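Local coordinates for prolyl-tRNA synthetase (Giardia lamblia ATCC 50803, PDB 3IAL), which probably catalyses the ATP-dependent attachment of L-proline to tRNA(Pro), and holds prolyl-adenylate in this crystal, at residues Arg391-Ser402 / Val413-Leu421; Phe446-Glu454 / Trp474-Ala484. One frame throughout, in Å; residues are numbered along the deposited sequence. Where two conformers were deposited one is given.

Contact 1 (Arg391-Ser402 / Val413-Leu421); sequences RVIPITEVMKVS and VKNVIKDEL
Asn-415 ND2 gives two hydrogen bonds to backbone carbonyls in the last turn of helix 395-399 and just after it. One goes to Lys-400 O at 2.7 Å and the other to Val-398 O at 3.0 Å. Both acceptors lie close to the amide plane of Asn-415, while the amide nitrogen stands above each carbonyl plane. CG lies anti to the backbone N (chi1 171°), which turns the amide to the carbonyls. The other end of the same amide, OD1, caps helix 416-421 through weak bonds from Ile-417 N and Lys-418 N.

Next to it the backbones of Ser-402 and Lys-414 form an antiparallel hydrogen-bonded pair. Lys-414 N reaches Ser-402 O at 2.7 Å, and Ser-402 N reaches Lys-414 O at 3.1 Å. This pair sits at the base of the hairpin of strands 402-405 and 411-414.

Val-416 meets two apolar partners. Its CG2 meets Ile-393 CD1 tip to tip at 3.8 Å, and its CG1 packs on Val-398 CA. Separately, Val-398 CG1 touches Ile-417 CG1, and Val-401 CG1 meets Val-413 CG1 at 3.5 Å.

At the far end is a salt bridge. Arg-391 NE donates to Glu-420 OE1 at 2.9 Å, on the syn side of the carboxylate. The guanidinium and carboxylate planes stand 79° apart. One N-H, from NE, makes the bond and meets OE1 27° out of the carboxylate plane. Arg-391 NH1 bonds to Gln-389 O.

The chemistry ties the edge strand 391-394 and the short helix of the anticodon-binding domain to the start of helix 416-438. One amide serves both helices: its NH2 binds carbonyls at and just beyond the end of one, and its oxygen caps the start of the other.

Contact 2 (Phe446-Glu454 / Trp474-Ala484); sequences FDEIVACIE and WDKKLKDACSA
Phe-446 inserts its ring as a knob into a hole formed by Trp-474, Lys-477, Leu-478 and Ala-481. CG is anti to the backbone N (chi1 -168°), which swings the ring across to helix 474-482. Leu-478 runs past the ring in the opposite direction, and its CD2 lies close to Phe-446 CE1 at 3.3 Å. Ala-481 CB is 3.5 Å from Phe-446 CZ. Lys-477 O lies at the ring edge, in its plane. Phe-446 CD1 in turn approaches the edge of the Trp-474 indole at CZ3. Lys-477 CD lies over one face of that indole, toward its rim.

One turn on, Ile-449 CG2 meets Leu-478 CD2, the two side chains crossing at about a right angle. Val-450 CG2 touches both Ala-481 CB and Cys-482 SG. A further turn on, Ile-453 packs its CG2 against Cys-482 SG at 4.0 Å and its CG1 against Ala-484 CB at 3.7 Å.

No hydrogen bond joins the two segments. The helix segments cross at -46°, with axes 10.3 Å apart. Beyond the one knob, this is apolar packing of two crossing helices in the C-terminal prolyl-tRNA synthetase region, beside strands 459-464, 485-489 and 510-515.

How the contacts relate
Contact 1 comes first along the chain and is complete before contact 2 begins. Their centres are 52 Å apart, on opposite sides of the chain's centre, and their nearest atoms are about 32 Å apart. They share no helix or strand. In contact 1, segment 391-402 belongs to the anticodon-binding region, with strand 391-394 at the edge of its five-stranded sheet. Both segments of contact 2 lie in the C-terminal prolyl-tRNA synthetase region. Helix 416-438 starts in contact 1, and strand 440-442 follows it shortly before helix 446-455 of contact 2. Helix 416-438 thus connects the two regions along the chain.

Contact 1 (Arg391-Ser402 / Val413-Leu421)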
loop_
_atom_site.group_PDB
_atom_site.type_symbol
_atom_site.label_atom_id
_atom_site.label_comp_id
_atom_site.label_asym_id
_atom_site.label_seq_id
_atom_site.Cartn_x
_atom_site.Cartn_y
_atom_site.Cartn_z
ATOM N N ARG B 391 12.560 2.900 34.858
ATOM C CA ARG B 391 12.151 1.676 35.541
ATOM C C ARG B 391 13.300 0.680 35.575
ATOM O O ARG B 391 13.910 0.381 34.545
ATOM C CB ARG B 391 10.955 1.022 34.840
ATOM C CG ARG B 391 9.657 1.813 34.934
ATOM C CD ARG B 391 9.479 2.796 33.783
ATOM N NE ARG B 391 8.064 3.136 33.614
ATOM C CZ ARG B 391 7.489 4.284 33.976
ATOM N NH1 ARG B 391 8.192 5.270 34.524
ATOM N NH2 ARG B 391 6.183 4.447 33.776
ATOM N N VAL B 392 13.592 0.174 36.764
ATOM C CA VAL B 392 14.506 -0.941 36.921
ATOM C C VAL B 392 13.663 -2.212 36.870
ATOM O O VAL B 392 12.790 -2.417 37.706
ATOM C CB VAL B 392 15.289 -0.847 38.245
ATOM C CG1 VAL B 392 16.199 -2.049 38.422
ATOM C CG2 VAL B 392 16.101 0.444 38.276
ATOM N N ILE B 393 13.905 -3.034 35.861
ATOM C CA ILE B 393 13.153 -4.259 35.655
ATOM C C ILE B 393 14.147 -5.396 35.548
ATOM O O ILE B 393 15.108 -5.294 34.780
ATOM C CB ILE B 393 12.322 -4.223 34.347
ATOM C CG1 ILE B 393 11.524 -2.919 34.236
ATOM C CG2 ILE B 393 11.381 -5.424 34.285
ATOM C CD1 ILE B 393 10.487 -2.938 33.109
ATOM N N PRO B 394 13.945 -6.471 36.336
ATOM C CA PRO B 394 14.783 -7.660 36.207
ATOM C C PRO B 394 14.774 -8.190 34.778
ATOM O O PRO B 394 13.746 -8.121 34.119
ATOM C CB PRO B 394 14.121 -8.661 37.162
ATOM C CG PRO B 394 13.485 -7.810 38.200
ATOM C CD PRO B 394 13.030 -6.567 37.490
ATOM N N ILE B 395 15.912 -8.698 34.311
ATOM C CA ILE B 395 16.035 -9.210 32.950
ATOM C C ILE B 395 15.115 -10.405 32.754
ATOM O O ILE B 395 14.489 -10.538 31.704
ATOM C CB ILE B 395 17.493 -9.599 32.602
ATOM C CG1 ILE B 395 18.373 -8.350 32.518
ATOM C CG2 ILE B 395 17.556 -10.340 31.260
ATOM C CD1 ILE B 395 19.831 -8.650 32.220
ATOM N N THR B 396 15.031 -11.260 33.776
ATOM C CA THR B 396 14.134 -12.415 33.766
ATOM C C THR B 396 12.680 -12.002 33.517
ATOM O O THR B 396 11.991 -12.612 32.706
ATOM C CB THR B 396 14.214 -13.202 35.092
ATOM O OG1 THR B 396 13.906 -12.330 36.184
ATOM C CG2 THR B 396 15.612 -13.800 35.291
ATOM N N GLU B 397 12.228 -10.956 34.206
ATOM C CA GLU B 397 10.872 -10.421 34.012
ATOM C C GLU B 397 10.680 -9.938 32.572
ATOM O O GLU B 397 9.674 -10.252 31.942
ATOM C CB GLU B 397 10.600 -9.285 35.005
ATOM C CG GLU B 397 9.138 -8.870 35.106
ATOM C CD GLU B 397 8.882 -7.849 36.206
ATOM O OE1 GLU B 397 9.615 -7.852 37.221
ATOM O OE2 GLU B 397 7.935 -7.044 36.060
ATOM N N VAL B 398 11.654 -9.189 32.055
ATOM C CA VAL B 398 11.625 -8.716 30.668
ATOM C C VAL B 398 11.519 -9.867 29.649
ATOM O O VAL B 398 10.861 -9.718 28.614
ATOM C CB VAL B 398 12.850 -7.815 30.358
ATOM C CG1 VAL B 398 12.996 -7.570 28.873
ATOM C CG2 VAL B 398 12.736 -6.491 31.115
ATOM N N MET B 399 12.150 -11.004 29.948
ATOM C CA MET B 399 12.078 -12.192 29.085
ATOM C C MET B 399 10.784 -12.997 29.326
ATOM O O MET B 399 10.418 -13.846 28.513
ATOM C CB MET B 399 13.285 -13.110 29.320
ATOM C CG MET B 399 14.667 -12.443 29.195
ATOM S SD MET B 399 15.346 -12.356 27.526
ATOM C CE MET B 399 15.699 -14.078 27.196
ATOM N N LYS B 400 10.103 -12.725 30.440
ATOM C CA LYS B 400 8.895 -13.453 30.827
ATOM C C LYS B 400 7.727 -13.117 29.903
ATOM O O LYS B 400 7.333 -11.955 29.790
ATOM C CB LYS B 400 8.527 -13.133 32.275
ATOM C CG LYS B 400 7.260 -13.784 32.803
ATOM C CD LYS B 400 7.130 -13.450 34.282
ATOM C CE LYS B 400 5.786 -13.818 34.867
ATOM N NZ LYS B 400 5.765 -13.579 36.354
ATOM N N VAL B 401 7.192 -14.149 29.255
ATOM C CA VAL B 401 6.061 -14.035 28.347
ATOM C C VAL B 401 5.030 -15.090 28.734
ATOM O O VAL B 401 5.361 -16.274 28.829
ATOM C CB VAL B 401 6.500 -14.262 26.877
ATOM C CG1 VAL B 401 5.301 -14.198 25.932
ATOM C CG2 VAL B 401 7.567 -13.235 26.468
ATOM N N SER B 402 3.798 -14.651 28.988
ATOM C CA SER B 402 2.683 -15.556 29.229
ATOM C C SER B 402 1.640 -15.370 28.124
ATOM O O SER B 402 1.469 -14.272 27.587
ATOM C CB SER B 402 2.068 -15.335 30.618
ATOM O OG SER B 402 1.433 -14.072 30.711
ATOM N N VAL B 413 -1.178 -12.347 24.417
ATOM C CA VAL B 413 0.182 -12.413 24.945
ATOM C C VAL B 413 0.408 -11.294 25.958
ATOM O O VAL B 413 -0.071 -10.178 25.764
ATOM C CB VAL B 413 1.223 -12.318 23.812
ATOM C CG1 VAL B 413 2.634 -12.466 24.360
ATOM C CG2 VAL B 413 0.958 -13.395 22.766
ATOM N N LYS B 414 1.122 -11.606 27.040
ATOM C CA LYS B 414 1.376 -10.647 28.121
ATOM C C LYS B 414 2.861 -10.594 28.489
ATOM O O LYS B 414 3.529 -11.626 28.581
ATOM C CB LYS B 414 0.558 -11.012 29.358
ATOM C CG LYS B 414 -0.940 -10.811 29.196
ATOM C CD LYS B 414 -1.686 -11.251 30.446
ATOM C CE LYS B 414 -3.190 -11.185 30.249
ATOM N NZ LYS B 414 -3.913 -11.942 31.305
ATOM N N ASN B 415 3.357 -9.382 28.725
ATOM C CA ASN B 415 4.776 -9.142 28.954
ATOM C C ASN B 415 4.982 -7.738 29.513
ATOM O O ASN B 415 4.227 -6.822 29.194
ATOM C CB ASN B 415 5.539 -9.313 27.638
ATOM C CG ASN B 415 6.987 -8.870 27.731
ATOM O OD1 ASN B 415 7.333 -7.759 27.326
ATOM N ND2 ASN B 415 7.843 -9.739 28.261
ATOM N N VAL B 416 6.010 -7.567 30.334
ATOM C CA VAL B 416 6.262 -6.289 30.984
ATOM C C VAL B 416 6.547 -5.167 29.973
ATOM O O VAL B 416 6.057 -4.064 30.141
ATOM C CB VAL B 416 7.404 -6.396 32.045
ATOM C CG1 VAL B 416 8.760 -6.545 31.384
ATOM C CG2 VAL B 416 7.381 -5.198 32.989
ATOM N N ILE B 417 7.304 -5.452 28.914
ATOM C CA ILE B 417 7.600 -4.427 27.903
ATOM C C ILE B 417 6.316 -4.029 27.163
ATOM O O ILE B 417 6.069 -2.848 26.939
ATOM C CB ILE B 417 8.695 -4.877 26.889
ATOM C CG1 ILE B 417 9.985 -5.281 27.612
ATOM C CG2 ILE B 417 8.990 -3.763 25.902
ATOM C CD1 ILE B 417 10.449 -4.292 28.667
ATOM N N LYS B 418 5.496 -5.015 26.811
ATOM C CA LYS B 418 4.154 -4.743 26.309
ATOM C C LYS B 418 3.369 -3.876 27.310
ATOM O O LYS B 418 2.841 -2.830 26.930
ATOM C CB LYS B 418 3.405 -6.046 25.993
ATOM C CG LYS B 418 1.916 -5.858 25.739
ATOM C CD LYS B 418 1.291 -7.051 25.022
ATOM C CE LYS B 418 -0.215 -6.844 24.831
ATOM N NZ LYS B 418 -0.961 -6.862 26.129
ATOM N N ASP B 419 3.308 -4.295 28.577
ATOM C CA ASP B 419 2.628 -3.498 29.618
ATOM C C ASP B 419 3.114 -2.047 29.631
ATOM O O ASP B 419 2.315 -1.122 29.781
ATOM C CB ASP B 419 2.829 -4.084 31.019
ATOM C CG ASP B 419 2.178 -5.445 31.199
ATOM O OD1 ASP B 419 1.068 -5.667 30.685
ATOM O OD2 ASP B 419 2.783 -6.296 31.875
ATOM N N GLU B 420 4.422 -1.859 29.473
ATOM C CA GLU B 420 5.016 -0.522 29.452
ATOM C C GLU B 420 4.582 0.276 28.228
ATOM O O GLU B 420 4.343 1.483 28.330
ATOM C CB GLU B 420 6.548 -0.600 29.522
ATOM C CG GLU B 420 7.090 -0.997 30.886
ATOM C CD GLU B 420 6.840 0.055 31.952
ATOM O OE1 GLU B 420 7.099 1.250 31.704
ATOM O OE2 GLU B 420 6.394 -0.317 33.057
ATOM N N LEU B 421 4.481 -0.390 27.076
ATOM C CA LEU B 421 3.977 0.270 25.872
ATOM C C LEU B 421 2.513 0.680 26.040
ATOM O O LEU B 421 2.141 1.795 25.679
ATOM C CB LEU B 421 4.135 -0.614 24.634
ATOM C CG LEU B 421 5.544 -0.722 24.052
ATOM C CD1 LEU B 421 5.580 -1.799 22.972
ATOM C CD2 LEU B 421 6.023 0.623 23.522
#

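Contact 2 (Phe446-Glu454 / Trp474-Ala484)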
loop_
_atom_site.group_PDB
_atom_site.type_symbol
_atom_site.label_atom_id
_atom_site.label_comp_id
_atom_site.label_asym_id
_atom_site.label_seq_id
_atom_site.Cartn_x
_atom_site.Cartn_y
_atom_site.Cartn_z
ATOM N N PHE B 446 -20.763 37.364 21.540
ATOM C CA PHE B 446 -19.812 37.639 20.473
ATOM C C PHE B 446 -18.424 37.945 21.043
ATOM O O PHE B 446 -17.425 37.371 20.593
ATOM C CB PHE B 446 -20.304 38.802 19.611
ATOM C CG PHE B 446 -19.548 38.976 18.330
ATOM C CD1 PHE B 446 -19.867 38.219 17.213
ATOM C CD2 PHE B 446 -18.529 39.915 18.230
ATOM C CE1 PHE B 446 -19.171 38.389 16.013
ATOM C CE2 PHE B 446 -17.831 40.087 17.036
ATOM C CZ PHE B 446 -18.157 39.322 15.928
ATOM N N ASP B 447 -18.378 38.822 22.044
ATOM C CA ASP B 447 -17.122 39.245 22.669
ATOM C C ASP B 447 -16.371 38.092 23.323
ATOM O O ASP B 447 -15.150 38.006 23.200
ATOM C CB ASP B 447 -17.374 40.339 23.716
ATOM C CG ASP B 447 -17.740 41.686 23.091
ATOM O OD1 ASP B 447 -17.666 41.822 21.850
ATOM O OD2 ASP B 447 -18.101 42.611 23.852
ATOM N N GLU B 448 -17.095 37.211 24.011
ATOM C CA GLU B 448 -16.479 36.051 24.649
ATOM C C GLU B 448 -15.891 35.063 23.637
ATOM O O GLU B 448 -14.825 34.495 23.878
ATOM C CB GLU B 448 -17.469 35.340 25.568
ATOM C CG GLU B 448 -17.733 36.083 26.881
ATOM C CD GLU B 448 -18.581 35.286 27.868
ATOM O OE1 GLU B 448 -18.869 34.100 27.605
ATOM O OE2 GLU B 448 -18.959 35.854 28.918
ATOM N N ILE B 449 -16.575 34.865 22.508
ATOM C CA ILE B 449 -16.046 34.023 21.430
ATOM C C ILE B 449 -14.763 34.626 20.852
ATOM O O ILE B 449 -13.774 33.922 20.656
ATOM C CB ILE B 449 -17.051 33.855 20.270
ATOM C CG1 ILE B 449 -18.307 33.106 20.730
ATOM C CG2 ILE B 449 -16.409 33.094 19.129
ATOM C CD1 ILE B 449 -19.422 33.130 19.714
ATOM N N VAL B 450 -14.791 35.928 20.581
ATOM C CA VAL B 450 -13.637 36.631 20.028
ATOM C C VAL B 450 -12.422 36.606 20.965
ATOM O O VAL B 450 -11.304 36.342 20.533
ATOM C CB VAL B 450 -13.986 38.107 19.705
ATOM C CG1 VAL B 450 -12.727 38.917 19.456
ATOM C CG2 VAL B 450 -14.932 38.173 18.511
ATOM N N ALA B 451 -12.642 36.906 22.240
ATOM C CA ALA B 451 -11.560 36.885 23.234
ATOM C C ALA B 451 -10.968 35.484 23.372
ATOM O O ALA B 451 -9.763 35.339 23.585
ATOM C CB ALA B 451 -12.049 37.389 24.590
ATOM N N CYS B 452 -11.814 34.463 23.240
ATOM C CA CYS B 452 -11.368 33.073 23.305
ATOM C C CYS B 452 -10.437 32.766 22.138
ATOM O O CYS B 452 -9.309 32.305 22.330
ATOM C CB CYS B 452 -12.560 32.118 23.288
ATOM S SG CYS B 452 -12.103 30.375 23.167
ATOM N N ILE B 453 -10.922 33.039 20.933
ATOM C CA ILE B 453 -10.152 32.852 19.712
ATOM C C ILE B 453 -8.794 33.562 19.789
ATOM O O ILE B 453 -7.760 32.953 19.507
ATOM C CB ILE B 453 -10.945 33.340 18.473
ATOM C CG1 ILE B 453 -12.155 32.426 18.221
ATOM C CG2 ILE B 453 -10.059 33.377 17.232
ATOM C CD1 ILE B 453 -11.833 30.926 18.127
ATOM N N GLU B 454 -8.803 34.829 20.198
ATOM C CA GLU B 454 -7.586 35.640 20.235
ATOM C C GLU B 454 -6.610 35.227 21.350
ATOM O O GLU B 454 -5.411 35.105 21.103
ATOM C CB GLU B 454 -7.933 37.131 20.391
ATOM C CG GLU B 454 -8.555 37.765 19.157
ATOM C CD GLU B 454 -8.838 39.255 19.329
ATOM O OE1 GLU B 454 -8.899 39.735 20.479
ATOM O OE2 GLU B 454 -9.009 39.947 18.304
ATOM N N TRP B 474 -23.590 35.242 10.509
ATOM C CA TRP B 474 -22.746 35.253 11.704
ATOM C C TRP B 474 -21.357 34.648 11.472
ATOM O O TRP B 474 -20.382 35.086 12.082
ATOM C CB TRP B 474 -23.474 34.559 12.860
ATOM C CG TRP B 474 -24.605 35.410 13.359
ATOM C CD1 TRP B 474 -25.941 35.256 13.094
ATOM C CD2 TRP B 474 -24.489 36.585 14.166
ATOM N NE1 TRP B 474 -26.660 36.255 13.711
ATOM C CE2 TRP B 474 -25.793 37.084 14.372
ATOM C CE3 TRP B 474 -23.406 37.266 14.737
ATOM C CZ2 TRP B 474 -26.045 38.229 15.135
ATOM C CZ3 TRP B 474 -23.657 38.404 15.497
ATOM C CH2 TRP B 474 -24.965 38.873 15.685
ATOM N N ASP B 475 -21.256 33.665 10.581
ATOM C CA ASP B 475 -19.948 33.145 10.179
ATOM C C ASP B 475 -19.078 34.289 9.628
ATOM O O ASP B 475 -17.913 34.438 10.008
ATOM C CB ASP B 475 -20.116 32.022 9.147
ATOM C CG ASP B 475 -18.812 31.300 8.827
ATOM O OD1 ASP B 475 -18.028 30.956 9.749
ATOM O OD2 ASP B 475 -18.588 31.052 7.628
ATOM N N LYS B 476 -19.655 35.115 8.756
ATOM C CA LYS B 476 -18.933 36.256 8.187
ATOM C C LYS B 476 -18.525 37.307 9.235
ATOM O O LYS B 476 -17.395 37.793 9.216
ATOM C CB LYS B 476 -19.754 36.902 7.072
ATOM C CG LYS B 476 -19.911 36.013 5.835
ATOM C CD LYS B 476 -20.772 36.680 4.778
ATOM C CE LYS B 476 -21.030 35.760 3.589
ATOM N NZ LYS B 476 -21.570 36.528 2.425
ATOM N N LYS B 477 -19.422 37.644 10.161
ATOM C CA LYS B 477 -19.074 38.618 11.214
ATOM C C LYS B 477 -17.912 38.115 12.074
ATOM O O LYS B 477 -17.015 38.890 12.432
ATOM C CB LYS B 477 -20.275 38.937 12.105
ATOM C CG LYS B 477 -21.373 39.721 11.419
ATOM C CD LYS B 477 -22.600 39.827 12.307
ATOM C CE LYS B 477 -23.693 40.644 11.645
ATOM N NZ LYS B 477 -23.328 42.083 11.550
ATOM N N LEU B 478 -17.921 36.820 12.390
ATOM C CA LEU B 478 -16.877 36.227 13.218
ATOM C C LEU B 478 -15.552 36.190 12.479
ATOM O O LEU B 478 -14.509 36.511 13.063
ATOM C CB LEU B 478 -17.267 34.819 13.696
ATOM C CG LEU B 478 -18.308 34.810 14.811
ATOM C CD1 LEU B 478 -18.844 33.405 15.052
ATOM C CD2 LEU B 478 -17.732 35.405 16.111
ATOM N N LYS B 479 -15.593 35.798 11.203
ATOM C CA LYS B 479 -14.403 35.823 10.349
ATOM C C LYS B 479 -13.788 37.223 10.281
ATOM O O LYS B 479 -12.575 37.359 10.404
ATOM C CB LYS B 479 -14.720 35.344 8.929
ATOM C CG LYS B 479 -14.877 33.844 8.795
ATOM C CD LYS B 479 -15.242 33.454 7.368
ATOM C CE LYS B 479 -15.352 31.947 7.232
ATOM N NZ LYS B 479 -15.945 31.543 5.931
ATOM N N ASP B 480 -14.621 38.245 10.084
ATOM C CA ASP B 480 -14.150 39.639 10.017
ATOM C C ASP B 480 -13.561 40.123 11.337
ATOM O O ASP B 480 -12.636 40.924 11.336
ATOM C CB ASP B 480 -15.291 40.594 9.644
ATOM C CG ASP B 480 -15.811 40.381 8.231
ATOM O OD1 ASP B 480 -15.160 39.665 7.444
ATOM O OD2 ASP B 480 -16.883 40.939 7.913
ATOM N N ALA B 481 -14.124 39.654 12.452
ATOM C CA ALA B 481 -13.735 40.124 13.786
ATOM C C ALA B 481 -12.438 39.493 14.275
ATOM O O ALA B 481 -11.605 40.180 14.853
ATOM C CB ALA B 481 -14.851 39.857 14.791
ATOM N N CYS B 482 -12.268 38.191 14.040
ATOM C CA CYS B 482 -11.123 37.453 14.587
ATOM C C CYS B 482 -10.583 36.317 13.701
ATOM O O CYS B 482 -9.752 35.534 14.153
ATOM C CB CYS B 482 -11.511 36.884 15.953
ATOM S SG CYS B 482 -12.928 35.753 15.909
ATOM N N SER B 483 -11.041 36.230 12.454
ATOM C CA SER B 483 -10.579 35.208 11.503
ATOM C C SER B 483 -10.968 33.774 11.882
ATOM O O SER B 483 -10.372 32.816 11.392
ATOM C CB SER B 483 -9.063 35.315 11.289
ATOM O OG SER B 483 -8.706 36.642 10.965
ATOM N N ALA B 484 -11.974 33.634 12.740
ATOM C CA ALA B 484 -12.489 32.320 13.113
ATOM C C ALA B 484 -13.760 32.057 12.335
ATOM O O ALA B 484 -14.501 32.982 11.979
ATOM C CB ALA B 484 -12.762 32.249 14.610
#